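Local coordinates for carboxypeptidase Y inhibitor (Saccharomyces cerevisiae, PDB 1WPX), which inhibits carboxypeptidase Y specifically and potently, as a member of the phosphatidylethanolamine-binding protein family, at residues Leu167-Pro172 against Leu207-Ser212; Asp87-Leu92 against Glu115-Leu120; Lys179-Lys184 against Lys203-Gln208; Gly35-Glu40 against Pro62-Thr67. One frame throughout, in Å; residues are numbered along the deposited sequence.

Contact 1: residues Leu167-Pro172 against Leu207-Ser212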
loop_
_atom_site.group_PDB
_atom_site.type_symbol
_atom_site.label_atom_id
_atom_site.label_comp_id
_atom_site.label_asym_id
_atom_site.label_seq_id
_atom_site.Cartn_x
_atom_site.Cartn_y
_atom_site.Cartn_z
ATOM N N LEU B 167 9.606 11.916 -18.542
ATOM C CA LEU B 167 9.334 13.320 -18.239
ATOM C C LEU B 167 8.413 13.949 -19.281
ATOM O O LEU B 167 8.629 13.798 -20.489
ATOM C CB LEU B 167 10.635 14.128 -18.166
ATOM C CG LEU B 167 11.705 13.664 -17.178
ATOM C CD1 LEU B 167 12.668 12.740 -17.892
ATOM C CD2 LEU B 167 12.460 14.851 -16.628
ATOM N N LEU B 168 7.384 14.649 -18.807
ATOM C CA LEU B 168 6.437 15.307 -19.696
ATOM C C LEU B 168 6.672 16.817 -19.678
ATOM O O LEU B 168 6.617 17.451 -18.621
ATOM C CB LEU B 168 4.996 15.001 -19.270
ATOM C CG LEU B 168 3.910 15.583 -20.181
ATOM C CD1 LEU B 168 3.956 14.870 -21.515
ATOM C CD2 LEU B 168 2.535 15.421 -19.553
ATOM N N TYR B 169 6.943 17.389 -20.848
ATOM C CA TYR B 169 7.177 18.827 -20.950
ATOM C C TYR B 169 6.124 19.533 -21.790
ATOM O O TYR B 169 5.590 18.965 -22.743
ATOM C CB TYR B 169 8.539 19.116 -21.579
ATOM C CG TYR B 169 9.732 18.761 -20.732
ATOM C CD1 TYR B 169 10.291 17.485 -20.781
ATOM C CD2 TYR B 169 10.319 19.712 -19.894
ATOM C CE1 TYR B 169 11.412 17.163 -20.016
ATOM C CE2 TYR B 169 11.434 19.404 -19.122
ATOM C CZ TYR B 169 11.981 18.126 -19.189
ATOM O OH TYR B 169 13.102 17.823 -18.444
ATOM N N LYS B 170 5.825 20.776 -21.430
ATOM C CA LYS B 170 4.881 21.577 -22.196
ATOM C C LYS B 170 5.750 22.444 -23.097
ATOM O O LYS B 170 6.681 23.087 -22.617
ATOM C CB LYS B 170 4.053 22.479 -21.287
ATOM C CG LYS B 170 3.153 23.414 -22.068
ATOM C CD LYS B 170 2.647 24.558 -21.215
ATOM C CE LYS B 170 1.887 25.565 -22.069
ATOM N NZ LYS B 170 1.321 26.689 -21.263
ATOM N N GLN B 171 5.466 22.451 -24.395
ATOM C CA GLN B 171 6.247 23.250 -25.337
ATOM C C GLN B 171 5.739 24.686 -25.346
ATOM O O GLN B 171 4.575 24.930 -25.044
ATOM C CB GLN B 171 6.138 22.657 -26.745
ATOM C CG GLN B 171 6.578 21.206 -26.827
ATOM C CD GLN B 171 6.340 20.577 -28.191
ATOM O OE1 GLN B 171 6.507 19.368 -28.366
ATOM N NE2 GLN B 171 5.953 21.394 -29.164
ATOM N N PRO B 172 6.610 25.657 -25.682
ATOM C CA PRO B 172 6.201 27.069 -25.723
ATOM C C PRO B 172 5.135 27.193 -26.810
ATOM O O PRO B 172 5.233 26.535 -27.853
ATOM C CB PRO B 172 7.486 27.802 -26.119
ATOM C CG PRO B 172 8.587 26.848 -25.770
ATOM C CD PRO B 172 8.009 25.507 -26.120
ATOM N N LEU B 207 11.526 24.443 -22.499
ATOM C CA LEU B 207 10.434 23.513 -22.219
ATOM C C LEU B 207 10.059 23.590 -20.743
ATOM O O LEU B 207 10.911 23.808 -19.892
ATOM C CB LEU B 207 10.834 22.081 -22.581
ATOM C CG LEU B 207 11.330 21.849 -24.011
ATOM C CD1 LEU B 207 11.319 20.360 -24.299
ATOM C CD2 LEU B 207 10.447 22.580 -25.006
ATOM N N GLN B 208 8.778 23.422 -20.446
ATOM C CA GLN B 208 8.301 23.489 -19.071
ATOM C C GLN B 208 7.947 22.096 -18.553
ATOM O O GLN B 208 7.003 21.477 -19.037
ATOM C CB GLN B 208 7.064 24.386 -19.002
ATOM C CG GLN B 208 6.725 24.898 -17.607
ATOM C CD GLN B 208 5.322 25.483 -17.525
ATOM O OE1 GLN B 208 4.892 26.230 -18.403
ATOM N NE2 GLN B 208 4.605 25.146 -16.460
ATOM N N LEU B 209 8.706 21.608 -17.574
ATOM C CA LEU B 209 8.464 20.290 -16.980
ATOM C C LEU B 209 7.098 20.283 -16.298
ATOM O O LEU B 209 6.802 21.165 -15.499
ATOM C CB LEU B 209 9.528 19.971 -15.931
ATOM C CG LEU B 209 10.029 18.527 -15.802
ATOM C CD1 LEU B 209 10.439 18.267 -14.354
ATOM C CD2 LEU B 209 8.958 17.547 -16.229
ATOM N N VAL B 210 6.273 19.288 -16.600
ATOM C CA VAL B 210 4.948 19.207 -15.996
ATOM C C VAL B 210 4.746 17.967 -15.130
ATOM O O VAL B 210 4.037 18.023 -14.128
ATOM C CB VAL B 210 3.835 19.262 -17.084
ATOM C CG1 VAL B 210 2.484 18.888 -16.491
ATOM C CG2 VAL B 210 3.752 20.665 -17.655
ATOM N N ALA B 211 5.367 16.851 -15.508
ATOM C CA ALA B 211 5.217 15.616 -14.744
ATOM C C ALA B 211 6.350 14.627 -14.981
ATOM O O ALA B 211 7.140 14.781 -15.915
ATOM C CB ALA B 211 3.888 14.959 -15.081
ATOM N N SER B 212 6.413 13.607 -14.125
ATOM C CA SER B 212 7.442 12.575 -14.221
ATOM C C SER B 212 7.120 11.291 -13.447
ATOM O O SER B 212 6.530 11.328 -12.374
ATOM C CB SER B 212 8.776 13.129 -13.726
ATOM O OG SER B 212 9.777 12.128 -13.769
#
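Leu168 O accepts from two backbone donors, Val210 N and Ala211 N. Val210 N stands 2.8 Å from Leu168 O, nearly in line with the carbonyl (C=O...N angle 168°), whereas the bond from Ala211 N to Leu168 O is weak, at 3.4 Å. This is a classic beta bulge: Val210 and Ala211 together face Leu168, and the antiparallel register slips by one residue. Within the bulge Leu168 N still bonds Ala211 O; regular pairing continues at Lys170, which exchanges two backbone bonds with Gln208. Past the bulge, Tyr169 has CG anti to its carbonyl carbon (chi1 -69°), which carries the ring alongside Leu209 and Leu207. Leu209 CD2 stands over the centre of one ring face in a CH-pi contact, 4.3 Å from the centroid. Leu207 CB meets Tyr169 CD2 at 3.6 Å, the two side chains crossing at about a right angle. Replacing Tyr169 by an alanine would probably open a gap beside Leu207 and Leu209 and leave the Leu209 methyl without its aromatic face. The Tyr169 side chain also touches Val198 and Ala202 of helix 198-203, whereas Leu168, on the other face of the sheet, packs on Phe66, Phe90 and Leu92; strand 90-96 pairs with the far edge of strand 162-170.

Contact 2: residues Asp87-Leu92 against Glu115-Leu120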
loop_
_atom_site.group_PDB
_atom_site.type_symbol
_atom_site.label_atom_id
_atom_site.label_comp_id
_atom_site.label_asym_id
_atom_site.label_seq_id
_atom_site.Cartn_x
_atom_site.Cartn_y
_atom_site.Cartn_z
ATOM N N ASP B 87 -4.174 24.889 -27.302
ATOM C CA ASP B 87 -3.022 25.005 -28.192
ATOM C C ASP B 87 -1.887 24.101 -27.719
ATOM O O ASP B 87 -1.096 23.613 -28.521
ATOM C CB ASP B 87 -2.522 26.451 -28.213
ATOM C CG ASP B 87 -3.636 27.448 -28.429
ATOM O OD1 ASP B 87 -4.167 27.520 -29.561
ATOM O OD2 ASP B 87 -3.985 28.156 -27.457
ATOM N N ASP B 88 -1.821 23.887 -26.409
ATOM C CA ASP B 88 -0.782 23.080 -25.791
ATOM C C ASP B 88 -0.264 21.876 -26.563
ATOM O O ASP B 88 -1.024 21.029 -27.018
ATOM C CB ASP B 88 -1.229 22.610 -24.407
ATOM C CG ASP B 88 -1.221 23.722 -23.377
ATOM O OD1 ASP B 88 -0.645 24.799 -23.659
ATOM O OD2 ASP B 88 -1.782 23.506 -22.276
ATOM N N LEU B 89 1.052 21.823 -26.697
ATOM C CA LEU B 89 1.734 20.726 -27.353
ATOM C C LEU B 89 2.733 20.201 -26.326
ATOM O O LEU B 89 3.378 20.980 -25.625
ATOM C CB LEU B 89 2.457 21.215 -28.605
ATOM C CG LEU B 89 1.571 21.610 -29.789
ATOM C CD1 LEU B 89 2.449 22.074 -30.942
ATOM C CD2 LEU B 89 0.721 20.423 -30.221
ATOM N N PHE B 90 2.854 18.885 -26.215
ATOM C CA PHE B 90 3.771 18.320 -25.234
ATOM C C PHE B 90 4.911 17.487 -25.802
ATOM O O PHE B 90 4.872 17.039 -26.953
ATOM C CB PHE B 90 3.000 17.470 -24.220
ATOM C CG PHE B 90 1.909 18.213 -23.514
ATOM C CD1 PHE B 90 0.659 18.367 -24.107
ATOM C CD2 PHE B 90 2.136 18.778 -22.263
ATOM C CE1 PHE B 90 -0.350 19.075 -23.468
ATOM C CE2 PHE B 90 1.136 19.491 -21.608
ATOM C CZ PHE B 90 -0.111 19.641 -22.213
ATOM N N THR B 91 5.932 17.301 -24.972
ATOM C CA THR B 91 7.090 16.497 -25.320
ATOM C C THR B 91 7.281 15.447 -24.233
ATOM O O THR B 91 7.315 15.756 -23.040
ATOM C CB THR B 91 8.367 17.353 -25.442
ATOM O OG1 THR B 91 8.387 17.987 -26.725
ATOM C CG2 THR B 91 9.617 16.486 -25.280
ATOM N N LEU B 92 7.400 14.201 -24.669
ATOM C CA LEU B 92 7.575 13.070 -23.771
ATOM C C LEU B 92 8.994 12.533 -23.925
ATOM O O LEU B 92 9.403 12.128 -25.016
ATOM C CB LEU B 92 6.549 11.992 -24.126
ATOM C CG LEU B 92 6.051 11.041 -23.043
ATOM C CD1 LEU B 92 5.892 11.754 -21.705
ATOM C CD2 LEU B 92 4.721 10.485 -23.507
ATOM N N GLU B 115 9.450 12.203 -27.937
ATOM C CA GLU B 115 8.305 12.436 -28.811
ATOM C C GLU B 115 7.832 13.870 -28.622
ATOM O O GLU B 115 7.662 14.327 -27.488
ATOM C CB GLU B 115 7.169 11.497 -28.444
ATOM C CG GLU B 115 6.883 10.436 -29.459
ATOM C CD GLU B 115 5.583 9.740 -29.157
ATOM O OE1 GLU B 115 5.496 9.092 -28.092
ATOM O OE2 GLU B 115 4.647 9.853 -29.979
ATOM N N CYS B 116 7.601 14.578 -29.724
ATOM C CA CYS B 116 7.167 15.965 -29.629
ATOM C C CYS B 116 5.881 16.262 -30.380
ATOM O O CYS B 116 5.373 15.428 -31.137
ATOM C CB CYS B 116 8.267 16.893 -30.138
ATOM S SG CYS B 116 9.886 16.579 -29.416
ATOM N N ASP B 117 5.369 17.470 -30.156
ATOM C CA ASP B 117 4.147 17.936 -30.790
ATOM C C ASP B 117 2.990 16.985 -30.490
ATOM O O ASP B 117 2.238 16.601 -31.385
ATOM C CB ASP B 117 4.349 18.058 -32.299
ATOM C CG ASP B 117 5.676 18.700 -32.660
ATOM O OD1 ASP B 117 5.988 19.788 -32.122
ATOM O OD2 ASP B 117 6.409 18.112 -33.487
ATOM N N LEU B 118 2.871 16.612 -29.218
ATOM C CA LEU B 118 1.818 15.723 -28.744
ATOM C C LEU B 118 0.699 16.579 -28.184
ATOM O O LEU B 118 0.961 17.551 -27.481
ATOM C CB LEU B 118 2.340 14.831 -27.618
ATOM C CG LEU B 118 3.202 13.611 -27.923
ATOM C CD1 LEU B 118 3.992 13.219 -26.683
ATOM C CD2 LEU B 118 2.308 12.469 -28.385
ATOM N N LYS B 119 -0.545 16.232 -28.487
ATOM C CA LYS B 119 -1.658 16.994 -27.945
ATOM C C LYS B 119 -2.590 16.063 -27.174
ATOM O O LYS B 119 -2.684 14.868 -27.466
ATOM C CB LYS B 119 -2.416 17.735 -29.056
ATOM C CG LYS B 119 -3.053 16.848 -30.096
ATOM C CD LYS B 119 -3.942 17.657 -31.035
ATOM C CE LYS B 119 -4.429 16.821 -32.233
ATOM N NZ LYS B 119 -3.338 16.422 -33.195
ATOM N N LEU B 120 -3.261 16.613 -26.174
ATOM C CA LEU B 120 -4.173 15.838 -25.351
ATOM C C LEU B 120 -5.523 15.584 -26.017
ATOM O O LEU B 120 -6.087 16.474 -26.651
ATOM C CB LEU B 120 -4.392 16.564 -24.021
ATOM C CG LEU B 120 -3.220 16.551 -23.038
ATOM C CD1 LEU B 120 -3.341 17.685 -22.024
ATOM C CD2 LEU B 120 -3.188 15.194 -22.349
HETATM O O HOH W 1 -3.384 19.608 -26.000
#
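A G1 beta bulge joins these antiparallel strands, with Asp117 and Leu118 both opposite Phe90. Asp117 has positive backbone angles (57°/46°), and the strand turns a corner there. Leu118 N reaches Phe90 O at 3.1 Å, and Phe90 N returns a bond to Leu118 O. Asp117 N is also near Phe90 O but at a poor angle; its hydrogen bond goes to Gln171 OE1. Beyond the bulge, pairing resumes one residue out of step: Leu92 N bonds Glu115 O at 2.8 Å and Glu115 N bonds Leu92 O at 2.9 Å. Phe90 has CG beside its backbone N (chi1 -57°), a setting in which the ring crosses Leu120 obliquely, Leu120 CD1 lying 3.6 Å from Phe90 CE1. On the same face Leu118 CD1 meets Leu92 CB at 3.8 Å. Where the strands diverge, a water accepts from Leu120 N and donates to Asp88 O. A serine in place of Phe90 would probably leave Leu120 without its aromatic neighbour and open a gap in this apolar face. Around the pair, Phe90 also touches Tyr82, Cys116 packs on Leu147 of strand 145-148, and Leu118 and Leu120 rest on Phe139 of strand 134-140.

Contact 3: residues Lys179-Lys184 against Lys203-Gln208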
loop_
_atom_site.group_PDB
_atom_site.type_symbol
_atom_site.label_atom_id
_atom_site.label_comp_id
_atom_site.label_asym_id
_atom_site.label_seq_id
_atom_site.Cartn_x
_atom_site.Cartn_y
_atom_site.Cartn_z
ATOM N N LYS B 179 12.101 23.176 -34.314
ATOM C CA LYS B 179 12.933 24.274 -33.835
ATOM C C LYS B 179 13.760 23.955 -32.593
ATOM O O LYS B 179 14.492 24.809 -32.088
ATOM C CB LYS B 179 12.055 25.501 -33.589
ATOM C CG LYS B 179 11.456 26.022 -34.879
ATOM C CD LYS B 179 10.352 27.018 -34.651
ATOM C CE LYS B 179 9.833 27.542 -35.978
ATOM N NZ LYS B 179 9.283 26.454 -36.822
ATOM N N PHE B 180 13.654 22.727 -32.101
ATOM C CA PHE B 180 14.423 22.342 -30.927
ATOM C C PHE B 180 15.825 21.926 -31.342
ATOM O O PHE B 180 16.020 21.401 -32.435
ATOM C CB PHE B 180 13.740 21.189 -30.187
ATOM C CG PHE B 180 12.383 21.536 -29.650
ATOM C CD1 PHE B 180 12.068 22.851 -29.322
ATOM C CD2 PHE B 180 11.425 20.547 -29.451
ATOM C CE1 PHE B 180 10.821 23.178 -28.803
ATOM C CE2 PHE B 180 10.170 20.864 -28.929
ATOM C CZ PHE B 180 9.868 22.186 -28.604
ATOM N N SER B 181 16.797 22.173 -30.473
ATOM C CA SER B 181 18.182 21.809 -30.747
ATOM C C SER B 181 18.275 20.329 -31.111
ATOM O O SER B 181 17.551 19.496 -30.572
ATOM C CB SER B 181 19.049 22.105 -29.525
ATOM O OG SER B 181 18.464 21.571 -28.350
ATOM N N LYS B 182 19.170 20.005 -32.030
ATOM C CA LYS B 182 19.330 18.626 -32.469
ATOM C C LYS B 182 19.922 17.730 -31.377
ATOM O O LYS B 182 20.507 18.214 -30.406
ATOM C CB LYS B 182 20.220 18.592 -33.716
ATOM C CG LYS B 182 20.217 17.275 -34.470
ATOM C CD LYS B 182 21.057 17.384 -35.743
ATOM C CE LYS B 182 21.029 16.091 -36.551
ATOM N NZ LYS B 182 21.531 14.927 -35.760
ATOM N N ILE B 183 19.748 16.424 -31.540
ATOM C CA ILE B 183 20.285 15.452 -30.595
ATOM C C ILE B 183 21.222 14.522 -31.362
ATOM O O ILE B 183 20.781 13.533 -31.948
ATOM C CB ILE B 183 19.160 14.620 -29.937
ATOM C CG1 ILE B 183 18.258 15.532 -29.101
ATOM C CG2 ILE B 183 19.755 13.537 -29.050
ATOM C CD1 ILE B 183 17.018 14.839 -28.560
ATOM N N LYS B 184 22.510 14.870 -31.361
ATOM C CA LYS B 184 23.555 14.107 -32.046
ATOM C C LYS B 184 23.233 12.619 -31.991
ATOM O O LYS B 184 22.986 11.986 -33.016
ATOM C CB LYS B 184 24.906 14.381 -31.380
ATOM C CG LYS B 184 26.108 13.679 -32.013
ATOM C CD LYS B 184 27.405 14.084 -31.302
ATOM C CE LYS B 184 28.651 13.588 -32.031
ATOM N NZ LYS B 184 29.907 14.144 -31.426
ATOM N N LYS B 203 16.296 23.037 -21.128
ATOM C CA LYS B 203 16.522 24.450 -20.859
ATOM C C LYS B 203 16.801 25.262 -22.112
ATOM O O LYS B 203 16.207 26.322 -22.307
ATOM C CB LYS B 203 17.675 24.628 -19.869
ATOM C CG LYS B 203 17.240 24.597 -18.418
ATOM C CD LYS B 203 16.289 25.760 -18.114
ATOM C CE LYS B 203 15.762 25.710 -16.673
ATOM N NZ LYS B 203 14.844 26.847 -16.351
ATOM N N GLU B 204 17.697 24.776 -22.963
ATOM C CA GLU B 204 18.015 25.515 -24.176
ATOM C C GLU B 204 16.845 25.560 -25.151
ATOM O O GLU B 204 16.916 26.221 -26.178
ATOM C CB GLU B 204 19.268 24.940 -24.860
ATOM C CG GLU B 204 19.227 23.464 -25.221
ATOM C CD GLU B 204 20.548 22.978 -25.824
ATOM O OE1 GLU B 204 21.612 23.211 -25.209
ATOM O OE2 GLU B 204 20.524 22.359 -26.908
ATOM N N ASN B 205 15.759 24.871 -24.821
ATOM C CA ASN B 205 14.595 24.863 -25.690
ATOM C C ASN B 205 13.353 25.410 -25.000
ATOM O O ASN B 205 12.241 25.274 -25.498
ATOM C CB ASN B 205 14.340 23.450 -26.208
ATOM C CG ASN B 205 15.340 23.033 -27.270
ATOM O OD1 ASN B 205 15.388 23.621 -28.349
ATOM N ND2 ASN B 205 16.145 22.015 -26.969
ATOM N N ASN B 206 13.549 26.023 -23.842
ATOM C CA ASN B 206 12.454 26.617 -23.095
ATOM C C ASN B 206 11.269 25.704 -22.837
ATOM O O ASN B 206 10.126 26.140 -22.938
ATOM C CB ASN B 206 11.968 27.864 -23.825
ATOM C CG ASN B 206 13.073 28.873 -24.041
ATOM O OD1 ASN B 206 13.111 29.559 -25.064
ATOM N ND2 ASN B 206 13.981 28.980 -23.071
ATOM N N LEU B 207 11.526 24.443 -22.499
ATOM C CA LEU B 207 10.434 23.513 -22.219
ATOM C C LEU B 207 10.059 23.590 -20.743
ATOM O O LEU B 207 10.911 23.808 -19.892
ATOM C CB LEU B 207 10.834 22.081 -22.581
ATOM C CG LEU B 207 11.330 21.849 -24.011
ATOM C CD1 LEU B 207 11.319 20.360 -24.299
ATOM C CD2 LEU B 207 10.447 22.580 -25.006
ATOM N N GLN B 208 8.778 23.422 -20.446
ATOM C CA GLN B 208 8.301 23.489 -19.071
ATOM C C GLN B 208 7.947 22.096 -18.553
ATOM O O GLN B 208 7.003 21.477 -19.037
ATOM C CB GLN B 208 7.064 24.386 -19.002
ATOM C CG GLN B 208 6.725 24.898 -17.607
ATOM C CD GLN B 208 5.322 25.483 -17.525
ATOM O OE1 GLN B 208 4.892 26.230 -18.403
ATOM N NE2 GLN B 208 4.605 25.146 -16.460
#
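Ser181 holds OG between its backbone N and carbonyl carbon (chi1 49°), Glu204 places CG in the equivalent position (chi1 56°), and Asn205 swings CG beside its own backbone N; the three polar ends thereby meet. Ser181 OG donates to Glu204 OE2 at 2.6 Å, on the carboxylate lone pair that faces away from the other oxygen, and accepts from Asn205 ND2 at 2.7 Å. The other end of the same amide is used too: Ser181 N donates to Asn205 OD1 at 2.9 Å. Both amide bonds run somewhat out of plane, by about 16°. Donor and acceptor are engaged at once, which probably holds the Asn205 amide against flipping, all the more because ND2 also bonds Trp201 O. Glu204 and Asn205 sit just where helix 198-203 stops. A type I turn from Lys203 to Asn206 and the positive phi of Asn206 make a Schellman motif, in which Asn206 N bonds Lys203 O at 3.1 Å and Leu207 N bonds Ala202 O. The helix end is thus presented to the loop that precedes the helix in the chain, and Trp201 NE1 adds a bond to Ser181 O. Beside these polar bonds, the Phe180 ring crosses Asn205 obliquely, with CD1 3.5 Å from Asn205 OD1. Farther along the ring, Phe180 CZ touches Leu207 CD2 at 3.7 Å, and the Phe180 side chain also packs on Gln171 and Val175.

Contact 4: residues Gly35-Glu40 against Pro62-Thr67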
loop_
_atom_site.group_PDB
_atom_site.type_symbol
_atom_site.label_atom_id
_atom_site.label_comp_id
_atom_site.label_asym_id
_atom_site.label_seq_id
_atom_site.Cartn_x
_atom_site.Cartn_y
_atom_site.Cartn_z
ATOM N N GLY B 35 0.596 17.581 -12.369
ATOM C CA GLY B 35 -0.300 16.453 -12.529
ATOM C C GLY B 35 0.519 15.200 -12.326
ATOM O O GLY B 35 1.634 15.275 -11.812
ATOM N N ILE B 36 -0.017 14.048 -12.702
ATOM C CA ILE B 36 0.748 12.828 -12.555
ATOM C C ILE B 36 0.728 12.071 -13.872
ATOM O O ILE B 36 -0.285 12.036 -14.571
ATOM C CB ILE B 36 0.214 11.939 -11.389
ATOM C CG1 ILE B 36 -0.991 11.134 -11.844
ATOM C CG2 ILE B 36 -0.111 12.796 -10.168
ATOM C CD1 ILE B 36 -0.609 9.732 -12.252
ATOM N N LEU B 37 1.865 11.476 -14.212
ATOM C CA LEU B 37 2.003 10.737 -15.458
ATOM C C LEU B 37 1.891 9.230 -15.263
ATOM O O LEU B 37 2.780 8.602 -14.685
ATOM C CB LEU B 37 3.354 11.066 -16.099
ATOM C CG LEU B 37 3.629 10.515 -17.500
ATOM C CD1 LEU B 37 2.688 11.140 -18.525
ATOM C CD2 LEU B 37 5.071 10.825 -17.859
ATOM N N ALA B 38 0.798 8.647 -15.741
ATOM C CA ALA B 38 0.622 7.209 -15.629
ATOM C C ALA B 38 1.232 6.602 -16.880
ATOM O O ALA B 38 0.915 7.001 -17.994
ATOM C CB ALA B 38 -0.847 6.855 -15.537
ATOM N N VAL B 39 2.126 5.645 -16.684
ATOM C CA VAL B 39 2.798 4.984 -17.788
ATOM C C VAL B 39 2.670 3.484 -17.575
ATOM O O VAL B 39 2.757 3.002 -16.447
ATOM C CB VAL B 39 4.292 5.374 -17.827
ATOM C CG1 VAL B 39 4.965 4.789 -19.066
ATOM C CG2 VAL B 39 4.427 6.900 -17.795
ATOM N N GLU B 40 2.464 2.749 -18.662
ATOM C CA GLU B 40 2.319 1.303 -18.587
ATOM C C GLU B 40 2.766 0.599 -19.865
ATOM O O GLU B 40 2.526 1.087 -20.968
ATOM C CB GLU B 40 0.862 0.954 -18.307
ATOM C CG GLU B 40 0.597 -0.523 -18.243
ATOM C CD GLU B 40 -0.878 -0.829 -18.196
ATOM O OE1 GLU B 40 -1.583 -0.484 -19.171
ATOM O OE2 GLU B 40 -1.331 -1.409 -17.184
ATOM N N PRO B 62 5.733 2.187 -24.332
ATOM C CA PRO B 62 4.619 2.169 -23.382
ATOM C C PRO B 62 3.521 3.179 -23.692
ATOM O O PRO B 62 3.698 4.070 -24.520
ATOM C CB PRO B 62 5.308 2.479 -22.065
ATOM C CG PRO B 62 6.318 3.489 -22.484
ATOM C CD PRO B 62 6.896 2.884 -23.751
ATOM N N GLN B 63 2.384 3.027 -23.016
ATOM C CA GLN B 63 1.255 3.940 -23.172
ATOM C C GLN B 63 1.331 4.988 -22.062
ATOM O O GLN B 63 1.864 4.722 -20.979
ATOM C CB GLN B 63 -0.059 3.185 -23.062
ATOM C CG GLN B 63 -0.218 2.083 -24.073
ATOM C CD GLN B 63 -1.502 1.309 -23.869
ATOM O OE1 GLN B 63 -2.603 1.860 -23.993
ATOM N NE2 GLN B 63 -1.371 0.023 -23.541
ATOM N N PHE B 64 0.789 6.172 -22.329
ATOM C CA PHE B 64 0.819 7.258 -21.356
ATOM C C PHE B 64 -0.552 7.876 -21.106
ATOM O O PHE B 64 -1.445 7.806 -21.947
ATOM C CB PHE B 64 1.761 8.358 -21.839
ATOM C CG PHE B 64 3.156 7.889 -22.115
ATOM C CD1 PHE B 64 4.127 7.924 -21.116
ATOM C CD2 PHE B 64 3.510 7.427 -23.384
ATOM C CE1 PHE B 64 5.438 7.510 -21.375
ATOM C CE2 PHE B 64 4.816 7.010 -23.655
ATOM C CZ PHE B 64 5.783 7.053 -22.646
ATOM N N GLN B 65 -0.699 8.480 -19.930
ATOM C CA GLN B 65 -1.922 9.164 -19.538
ATOM C C GLN B 65 -1.505 10.294 -18.626
ATOM O O GLN B 65 -0.608 10.128 -17.806
ATOM C CB GLN B 65 -2.887 8.251 -18.776
ATOM C CG GLN B 65 -4.131 9.003 -18.282
ATOM C CD GLN B 65 -5.004 8.185 -17.349
ATOM O OE1 GLN B 65 -4.550 7.717 -16.308
ATOM N NE2 GLN B 65 -6.270 8.018 -17.715
ATOM N N PHE B 66 -2.153 11.443 -18.772
ATOM C CA PHE B 66 -1.841 12.599 -17.944
ATOM C C PHE B 66 -3.069 12.991 -17.140
ATOM O O PHE B 66 -4.148 13.176 -17.688
ATOM C CB PHE B 66 -1.392 13.773 -18.811
ATOM C CG PHE B 66 -1.107 15.030 -18.036
ATOM C CD1 PHE B 66 -0.171 15.037 -17.009
ATOM C CD2 PHE B 66 -1.767 16.215 -18.343
ATOM C CE1 PHE B 66 0.105 16.203 -16.296
ATOM C CE2 PHE B 66 -1.498 17.390 -17.636
ATOM C CZ PHE B 66 -0.561 17.382 -16.611
ATOM N N THR B 67 -2.907 13.080 -15.831
ATOM C CA THR B 67 -4.008 13.473 -14.979
ATOM C C THR B 67 -3.664 14.831 -14.410
ATOM O O THR B 67 -2.674 14.990 -13.695
ATOM C CB THR B 67 -4.233 12.472 -13.824
ATOM O OG1 THR B 67 -4.824 11.277 -14.340
ATOM C CG2 THR B 67 -5.155 13.059 -12.776
#
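Val39 and Phe64 form a non-hydrogen-bonded antiparallel pair, lie side by side and point the same way. Both valine branches touch the ring: Val39 CG2 is 3.5 Å from Phe64 CD1, and Val39 CG1 is 3.6 Å from Phe64 CE1. The same Val39 CG1 also meets Pro62 CB at 3.8 Å, one branch thus touching both rings. Leu37 shares this face; its CG is anti to the backbone N (chi1 -173°), which places Leu37 CD1 3.5 Å from Gln65 O. Phe66 likewise has CG beside its carbonyl carbon (chi1 178°), a setting that brings Phe66 CE1 to 3.8 Å from Gly35 CA. On the opposite face Ile36 and Thr67 run side by side, Ile36 CG1 meeting Thr67 CB at 4.0 Å, and Gln65 CB and OE1 both touch Ala38 CB. Gln65 NE2 continues to a hydrogen bond with the backbone of another protein's chain, on which Ile36, Glu40 and Gln63 also pack. The face with Phe64, by contrast, meets Phe166, Leu92 and Phe139 of the same chain. Beneath the side chains, the pairs Ile36-Thr67, Ala38-Gln65 and Glu40-Gln63 each exchange two backbone bonds, and the strand axes run at 161°. Such an unbroken ladder is a regular antiparallel strand pair, with one face turned to the protein's interior and the other to its partner protein.

Overall arrangement
From the N terminus, contact 4 comes first, closing the loop between strands 35-40 and 63-69. Contact 2 follows in series, joining strands 90-96 and 110-120. Strand 162-170 then opens contact 1, and the loop after it opens contact 3 before either closes; both close on the stretch around helix 198-203 and strand 208-217, so contact 3 is largely nested inside contact 1 and shares Leu207 and Gln208 with it. Contacts 1, 2 and 4 belong to one antiparallel sheet: strand 162-170 lies beside 90-96, while Phe66 touches Val210 and Leu120, and Leu37 touches Leu92. Contact 3 lies at the periphery, its centre about 22 Å from that of contact 4.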